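Local coordinates for protein carbonic anhydrase (Synechocystis sp., PDB 5SWC) that catalyses the reversible, zinc-dependent hydration of carbon dioxide and supplies CO2 to RuBisCO inside the carboxysome, at residues A[86-91]-A[178-183]; A[144-149]-A[171-176]. All coordinates share one frame; numbering follows the deposited sequence.

Contact 1. Residues A[86-91]-A[178-183]; sequences IPPYGA and LKNLQT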
ATOM      1  N   ILE A  86     -15.042   8.165   6.724  1.00 10.93           N
ATOM      2  CA  ILE A  86     -14.421   8.529   5.434  1.00 10.72           C
ATOM      3  C   ILE A  86     -12.927   8.682   5.690  1.00 11.09           C
ATOM      4  O   ILE A  86     -12.518   9.634   6.338  1.00 13.02           O
ATOM      5  CB  ILE A  86     -14.996   9.817   4.869  1.00 12.53           C
ATOM      6  CG1 ILE A  86     -16.527   9.692   4.658  1.00 12.97           C
ATOM      7  CG2 ILE A  86     -14.278  10.155   3.535  1.00 14.04           C
ATOM      8  CD1 ILE A  86     -16.934   8.714   3.622  1.00 15.97           C
ATOM      9  N   PRO A  87     -12.099   7.754   5.173  1.00 10.58           N
ATOM     10  CA  PRO A  87     -10.671   7.922   5.415  1.00 11.34           C
ATOM     11  C   PRO A  87     -10.148   9.236   4.806  1.00 11.93           C
ATOM     12  O   PRO A  87     -10.698   9.729   3.818  1.00 12.50           O
ATOM     13  CB  PRO A  87     -10.047   6.684   4.731  1.00 12.14           C
ATOM     14  CG  PRO A  87     -11.168   5.651   4.742  1.00 12.58           C
ATOM     15  CD  PRO A  87     -12.407   6.502   4.494  1.00 10.93           C
ATOM     16  N   PRO A  88      -9.066   9.761   5.344  1.00 11.47           N
ATOM     17  CA  PRO A  88      -8.400  10.886   4.658  1.00 12.54           C
ATOM     18  C   PRO A  88      -8.035  10.517   3.224  1.00 11.88           C
ATOM     19  O   PRO A  88      -7.821   9.339   2.887  1.00 12.63           O
ATOM     20  CB  PRO A  88      -7.142  11.112   5.493  1.00 14.03           C
ATOM     21  CG  PRO A  88      -7.494  10.535   6.854  1.00 13.00           C
ATOM     22  CD  PRO A  88      -8.314   9.349   6.539  1.00 11.79           C
ATOM     23  N   TYR A  89      -7.934  11.538   2.381  1.00 11.93           N
ATOM     24  CA  TYR A  89      -7.595  11.359   0.990  1.00 10.98           C
ATOM     25  C   TYR A  89      -6.276  10.638   0.824  1.00 11.99           C
ATOM     26  O   TYR A  89      -5.246  11.076   1.352  1.00 12.78           O
ATOM     27  CB  TYR A  89      -7.535  12.730   0.316  1.00 12.54           C
ATOM     28  CG  TYR A  89      -7.035  12.726  -1.097  1.00 13.36           C
ATOM     29  CD1 TYR A  89      -7.680  11.954  -2.069  1.00 14.35           C
ATOM     30  CD2 TYR A  89      -5.941  13.476  -1.442  1.00 13.07           C
ATOM     31  CE1 TYR A  89      -7.193  11.960  -3.380  1.00 19.12           C
ATOM     32  CE2 TYR A  89      -5.439  13.473  -2.747  1.00 14.60           C
ATOM     33  CZ  TYR A  89      -6.110  12.712  -3.698  1.00 18.64           C
ATOM     34  OH  TYR A  89      -5.570  12.747  -4.994  1.00 22.77           O
ATOM     35  N   GLY A  90      -6.278   9.551   0.069  1.00 12.03           N
ATOM     36  CA  GLY A  90      -5.079   8.752  -0.191  1.00 11.37           C
ATOM     37  C   GLY A  90      -4.824   7.692   0.827  1.00 12.06           C
ATOM     38  O   GLY A  90      -3.897   6.865   0.611  1.00 13.29           O
ATOM     39  N   ALA A  91      -5.568   7.662   1.942  1.00 11.69           N
ATOM     40  CA  ALA A  91      -5.296   6.689   2.985  1.00 11.41           C
ATOM     41  C   ALA A  91      -5.887   5.316   2.678  1.00 13.52           C
ATOM     42  O   ALA A  91      -5.446   4.333   3.282  1.00 14.11           O
ATOM     43  CB  ALA A  91      -5.807   7.160   4.312  1.00 12.85           C
ATOM     44  N   LEU A 178     -15.448  14.904   9.007  1.00 13.03           N
ATOM     45  CA  LEU A 178     -15.530  16.190   8.317  1.00 12.95           C
ATOM     46  C   LEU A 178     -14.156  16.751   8.024  1.00 13.50           C
ATOM     47  O   LEU A 178     -13.939  17.330   6.968  1.00 13.58           O
ATOM     48  CB  LEU A 178     -16.372  17.164   9.152  1.00 14.14           C
ATOM     49  CG  LEU A 178     -17.848  16.787   9.156  1.00 16.54           C
ATOM     50  CD1 LEU A 178     -18.530  17.413  10.315  1.00 20.66           C
ATOM     51  CD2 LEU A 178     -18.537  17.166   7.876  1.00 18.40           C
ATOM     52  N   LYS A 179     -13.202  16.599   8.935  1.00 12.15           N
ATOM     53  CA  LYS A 179     -11.828  16.969   8.635  1.00 12.32           C
ATOM     54  C   LYS A 179     -11.238  16.097   7.533  1.00 12.28           C
ATOM     55  O   LYS A 179     -10.560  16.600   6.635  1.00 12.24           O
ATOM     56  CB  LYS A 179     -10.954  16.888   9.889  1.00 13.32           C
ATOM     57  CG  LYS A 179     -11.333  17.820  11.054  1.00 15.14           C
ATOM     58  CD  LYS A 179     -11.266  19.261  10.653  1.00 19.65           C
ATOM     59  CE  LYS A 179     -11.678  20.128  11.843  1.00 23.67           C
ATOM     60  NZ  LYS A 179     -11.427  21.549  11.481  1.00 30.54           N
ATOM     61  N   ASN A 180     -11.498  14.797   7.578  1.00 10.87           N
ATOM     62  CA  ASN A 180     -11.026  13.905   6.537  1.00 10.07           C
ATOM     63  C   ASN A 180     -11.564  14.278   5.163  1.00 11.07           C
ATOM     64  O   ASN A 180     -10.827  14.279   4.155  1.00 11.41           O
ATOM     65  CB  ASN A 180     -11.384  12.467   6.876  1.00 11.04           C
ATOM     66  CG  ASN A 180     -10.657  11.937   8.115  1.00 11.41           C
ATOM     67  OD1 ASN A 180      -9.729  12.566   8.614  1.00 11.96           O
ATOM     68  ND2 ASN A 180     -11.064  10.760   8.595  1.00 12.42           N
ATOM     69  N   LEU A 181     -12.870  14.572   5.087  1.00 10.96           N
ATOM     70  CA  LEU A 181     -13.479  14.935   3.829  1.00 11.42           C
ATOM     71  C   LEU A 181     -12.783  16.145   3.186  1.00 11.84           C
ATOM     72  O   LEU A 181     -12.675  16.220   1.954  1.00 11.59           O
ATOM     73  CB  LEU A 181     -14.937  15.237   4.053  1.00 12.78           C
ATOM     74  CG  LEU A 181     -15.814  14.017   4.099  1.00 14.21           C
ATOM     75  CD1 LEU A 181     -17.148  14.396   4.704  1.00 18.27           C
ATOM     76  CD2 LEU A 181     -16.060  13.466   2.753  1.00 16.54           C
ATOM     77  N   GLN A 182     -12.362  17.093   4.000  1.00 11.75           N
ATOM     78  CA  GLN A 182     -11.784  18.325   3.498  1.00 12.47           C
ATOM     79  C   GLN A 182     -10.410  18.140   2.876  1.00 11.86           C
ATOM     80  O   GLN A 182      -9.843  19.079   2.334  1.00 15.31           O
ATOM     81  CB  GLN A 182     -11.769  19.354   4.592  1.00 12.91           C
ATOM     82  CG  GLN A 182     -13.212  19.816   4.857  1.00 14.77           C
ATOM     83  CD  GLN A 182     -13.310  20.770   5.987  1.00 22.36           C
ATOM     84  OE1 GLN A 182     -12.990  21.924   5.859  1.00 22.81           O
ATOM     85  NE2 GLN A 182     -13.765  20.282   7.124  1.00 22.87           N
ATOM     86  N   THR A 183      -9.843  16.939   2.959  1.00 10.28           N
ATOM     87  CA  THR A 183      -8.579  16.649   2.267  1.00 11.32           C
ATOM     88  C   THR A 183      -8.776  16.154   0.836  1.00 10.63           C
ATOM     89  O   THR A 183      -7.786  16.007   0.105  1.00 11.88           O
ATOM     90  CB  THR A 183      -7.679  15.648   3.036  1.00 11.61           C
ATOM     91  OG1 THR A 183      -8.295  14.359   3.149  1.00 11.75           O
ATOM     92  CG2 THR A 183      -7.283  16.232   4.373  1.00 13.33           C
TER

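Contact 2. Residues A[144-149]-A[171-176]; sequences KHTEAT and AENILT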
ATOM      1  N   LYS A 144      -8.543   2.354  12.316  1.00 14.16           N
ATOM      2  CA  LYS A 144      -7.350   3.202  12.188  1.00 15.71           C
ATOM      3  C   LYS A 144      -7.677   4.506  11.503  1.00 15.54           C
ATOM      4  O   LYS A 144      -7.052   5.537  11.802  1.00 15.55           O
ATOM      5  CB  LYS A 144      -6.248   2.484  11.401  1.00 21.60           C
ATOM      6  CG  LYS A 144      -5.660   1.261  12.119  1.00 27.83           C
ATOM      7  CD  LYS A 144      -4.654   0.544  11.226  1.00 36.44           C
ATOM      8  CE  LYS A 144      -4.072  -0.702  11.923  1.00 36.34           C
ATOM      9  NZ  LYS A 144      -3.335  -1.573  10.936  1.00 49.89           N
ATOM     10  N   HIS A 145      -8.640   4.498  10.584  1.00 13.07           N
ATOM     11  CA  HIS A 145      -8.949   5.705   9.847  1.00 13.61           C
ATOM     12  C   HIS A 145      -9.677   6.738  10.681  1.00 15.94           C
ATOM     13  O   HIS A 145      -9.762   7.894  10.265  1.00 16.15           O
ATOM     14  CB  HIS A 145      -9.731   5.393   8.584  1.00 12.77           C
ATOM     15  CG  HIS A 145      -8.986   4.562   7.620  1.00 13.55           C
ATOM     16  ND1 HIS A 145      -7.785   4.944   7.066  1.00 14.53           N
ATOM     17  CD2 HIS A 145      -9.304   3.366   7.096  1.00 15.19           C
ATOM     18  CE1 HIS A 145      -7.393   4.004   6.212  1.00 16.43           C
ATOM     19  NE2 HIS A 145      -8.305   3.042   6.215  1.00 16.10           N
ATOM     20  N   THR A 146     -10.126   6.360  11.878  1.00 13.29           N
ATOM     21  CA  THR A 146     -10.713   7.318  12.808  1.00 12.22           C
ATOM     22  C   THR A 146      -9.884   7.381  14.107  1.00 12.91           C
ATOM     23  O   THR A 146     -10.380   7.802  15.164  1.00 13.85           O
ATOM     24  CB  THR A 146     -12.209   7.034  13.016  1.00 13.88           C
ATOM     25  OG1 THR A 146     -12.821   8.237  13.503  1.00 13.93           O
ATOM     26  CG2 THR A 146     -12.488   5.879  13.989  1.00 13.77           C
ATOM     27  N   GLU A 147      -8.595   7.069  14.032  1.00 12.99           N
ATOM     28  CA  GLU A 147      -7.711   7.154  15.183  1.00 13.25           C
ATOM     29  C   GLU A 147      -7.684   8.556  15.782  1.00 13.46           C
ATOM     30  O   GLU A 147      -7.467   8.720  16.975  1.00 14.63           O
ATOM     31  CB  GLU A 147      -6.304   6.667  14.805  1.00 14.41           C
ATOM     32  CG  GLU A 147      -5.246   6.876  15.884  1.00 15.41           C
ATOM     33  CD  GLU A 147      -5.496   6.063  17.114  1.00 22.52           C
ATOM     34  OE1 GLU A 147      -6.321   5.116  17.121  1.00 23.96           O
ATOM     35  OE2 GLU A 147      -4.822   6.386  18.110  1.00 26.18           O
ATOM     36  N   ALA A 148      -7.884   9.580  14.958  1.00 13.91           N
ATOM     37  CA  ALA A 148      -7.884  10.934  15.491  1.00 14.64           C
ATOM     38  C   ALA A 148      -8.994  11.123  16.507  1.00 14.49           C
ATOM     39  O   ALA A 148      -8.837  11.906  17.455  1.00 15.49           O
ATOM     40  CB  ALA A 148      -7.935  11.972  14.362  1.00 15.03           C
ATOM     41  N   THR A 149     -10.112  10.427  16.330  1.00 13.70           N
ATOM     42  CA  THR A 149     -11.227  10.456  17.283  1.00 13.62           C
ATOM     43  C   THR A 149     -10.769   9.821  18.565  1.00 15.40           C
ATOM     44  O   THR A 149     -10.985  10.365  19.629  1.00 16.45           O
ATOM     45  CB  THR A 149     -12.409   9.678  16.746  1.00 12.53           C
ATOM     46  OG1 THR A 149     -12.728  10.168  15.432  1.00 14.12           O
ATOM     47  CG2 THR A 149     -13.606   9.760  17.648  1.00 14.62           C
ATOM     48  N   ALA A 171     -20.111  11.584  18.589  1.00 13.31           N
ATOM     49  CA  ALA A 171     -20.095  12.978  18.131  1.00 14.64           C
ATOM     50  C   ALA A 171     -18.730  13.356  17.542  1.00 13.78           C
ATOM     51  O   ALA A 171     -18.634  13.929  16.445  1.00 14.23           O
ATOM     52  CB  ALA A 171     -20.461  13.897  19.280  1.00 14.50           C
ATOM     53  N   GLU A 172     -17.665  13.049  18.275  1.00 13.59           N
ATOM     54  CA  GLU A 172     -16.311  13.379  17.825  1.00 13.41           C
ATOM     55  C   GLU A 172     -15.950  12.620  16.542  1.00 12.73           C
ATOM     56  O   GLU A 172     -15.215  13.135  15.685  1.00 13.99           O
ATOM     57  CB  GLU A 172     -15.320  13.155  18.967  1.00 15.19           C
ATOM     58  CG  GLU A 172     -15.431  14.157  20.102  1.00 16.40           C
ATOM     59  CD  GLU A 172     -15.062  15.592  19.712  1.00 19.84           C
ATOM     60  OE1 GLU A 172     -14.459  15.851  18.644  1.00 20.82           O
ATOM     61  OE2 GLU A 172     -15.355  16.469  20.579  1.00 25.21           O
ATOM     62  N   ASN A 173     -16.491  11.423  16.360  1.00 12.05           N
ATOM     63  CA  ASN A 173     -16.220  10.677  15.141  1.00 12.44           C
ATOM     64  C   ASN A 173     -16.750  11.419  13.922  1.00 13.12           C
ATOM     65  O   ASN A 173     -16.071  11.432  12.885  1.00 12.53           O
ATOM     66  CB  ASN A 173     -16.829   9.257  15.262  1.00 12.17           C
ATOM     67  CG  ASN A 173     -16.581   8.417  14.059  1.00 11.42           C
ATOM     68  OD1 ASN A 173     -15.435   8.073  13.740  1.00 13.22           O
ATOM     69  ND2 ASN A 173     -17.674   7.991  13.408  1.00 13.36           N
ATOM     70  N   ILE A 174     -17.920  12.006  14.016  1.00 12.01           N
ATOM     71  CA  ILE A 174     -18.493  12.804  12.927  1.00 12.12           C
ATOM     72  C   ILE A 174     -17.536  13.957  12.601  1.00 13.08           C
ATOM     73  O   ILE A 174     -17.230  14.191  11.412  1.00 13.90           O
ATOM     74  CB  ILE A 174     -19.896  13.293  13.291  1.00 13.13           C
ATOM     75  CG1 ILE A 174     -20.855  12.098  13.366  1.00 13.39           C
ATOM     76  CG2 ILE A 174     -20.386  14.350  12.318  1.00 14.70           C
ATOM     77  CD1 ILE A 174     -22.057  12.391  14.183  1.00 16.35           C
ATOM     78  N   LEU A 175     -17.036  14.652  13.607  1.00 13.05           N
ATOM     79  CA  LEU A 175     -16.157  15.808  13.403  1.00 15.04           C
ATOM     80  C   LEU A 175     -14.856  15.374  12.713  1.00 14.30           C
ATOM     81  O   LEU A 175     -14.358  16.052  11.825  1.00 14.19           O
ATOM     82  CB  LEU A 175     -15.910  16.522  14.720  1.00 14.57           C
ATOM     83  CG  LEU A 175     -17.198  17.006  15.406  1.00 15.96           C
ATOM     84  CD1 LEU A 175     -16.865  17.870  16.566  1.00 19.20           C
ATOM     85  CD2 LEU A 175     -18.068  17.725  14.422  1.00 19.98           C
ATOM     86  N   THR A 176     -14.312  14.234  13.085  1.00 12.35           N
ATOM     87  CA  THR A 176     -13.128  13.707  12.422  1.00 11.67           C
ATOM     88  C   THR A 176     -13.394  13.459  10.938  1.00 11.93           C
ATOM     89  O   THR A 176     -12.565  13.795  10.101  1.00 12.88           O
ATOM     90  CB  THR A 176     -12.665  12.420  13.099  1.00 13.72           C
ATOM     91  OG1 THR A 176     -12.284  12.749  14.445  1.00 14.30           O
ATOM     92  CG2 THR A 176     -11.524  11.760  12.398  1.00 13.62           C
TER

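Contact 1. Residues A[86-91]-A[178-183]
N180 meets I86 and P88 with every atom of its side chain. Its CB comes first, 3.1 Å from the backbone O of I86. CG is set beside the backbone N, anti to the carbonyl carbon (chi1 -66°), which carries the amide out alongside the P88 ring. There the two side chains lie side by side and point the same way. OD1 touches CG of P88 at 3.5 Å. ND2 donates to O of I86 at 2.9 Å; the bond is bent, with an N-H...O angle of 142°, and ND2 sits tilted from the carbonyl plane. ND2 also makes a weak hydrogen bond to OE1 of Q177.

T183 makes the second polar link. Its OG1 accepts a nearly straight bond (172°) from N of Y89 at 2.9 Å. The same hydroxyl donates to O of N180 at 2.7 Å, with OG1 lying in the plane of that carbonyl, so its single proton is spent within its own segment. Next to these bonds, CG2 of I86 packs on CD2 of L181 at 3.8 Å.

Beyond P88 the loop bends in a type II turn, P88 to A91. The contact joins the loop between strand 76-81 and helix 95-106 to the last turn of helix 162-181 and the residues just after it. L181 also leans on V114 of strand 111-117 and I187 of helix 185-193, while N180 and T183 pack against T183 and N180 of the second subunit.

Contact 2. Residues A[144-149]-A[171-176]
T146 and N173 meet through their polar ends, and the two side chains cross at about a right angle. T146 OG1 donates to OD1 of N173 at 2.6 Å, in the plane of the amide carbonyl and with a C=O...O angle of 158°. N173 holds CG anti to its backbone N (chi1 -179°), which swings the amide out to the hydroxyl. Both ends of that amide are satisfied: OD1 by T146, and ND2 by the backbone O of G83. T146 OG1 also receives a weak bond from Q177.

T149 stands one helical turn on. Its OG1 lies 2.7 Å from T146 OG1 and 2.8 Å from T176 OG1. These short spacings gather three threonine hydroxyls and the N173 amide into one buried polar cluster. Carbon contacts lie beside it: CG2 of T149 is 4.0 Å from CB of E172, and CB of A148 is 4.1 Å from CG2 of T176. A valine in place of T146 has no hydroxyl to offer, and the N173 amide, left without that donor on OD1, would probably be freer to turn.

N173 is about 8 Å from the zinc ion, side chain to metal, close to the site but not a ligand. The contact joins the start of helix 147-156 to the middle of helix 162-181. L126 of helix 121-126 touches T146 and T149, M123 touches N173, and H188 of the second subunit packs on A148 and T176.

Overall arrangement
Both contacts are buried, and both use helix 162-181: contact 2 its middle, contact 1 its last turn and the residues that follow. Their centres lie 11 Å apart. They differ in what is brought to the helix. Contact 1 brings a proline-rich loop, so backbone groups of the loop pair with side chains of the helix end, beside an apolar patch. Contact 2 brings the start of another helix and the turn before it, and its bonds run between side chains. Contact 2 also lies nearer the zinc. The two meet at H145, whose ring packs on P87 and whose backbone O faces N180 and P88. Each reaches the second subunit, consistent with a place beside the dimer interface.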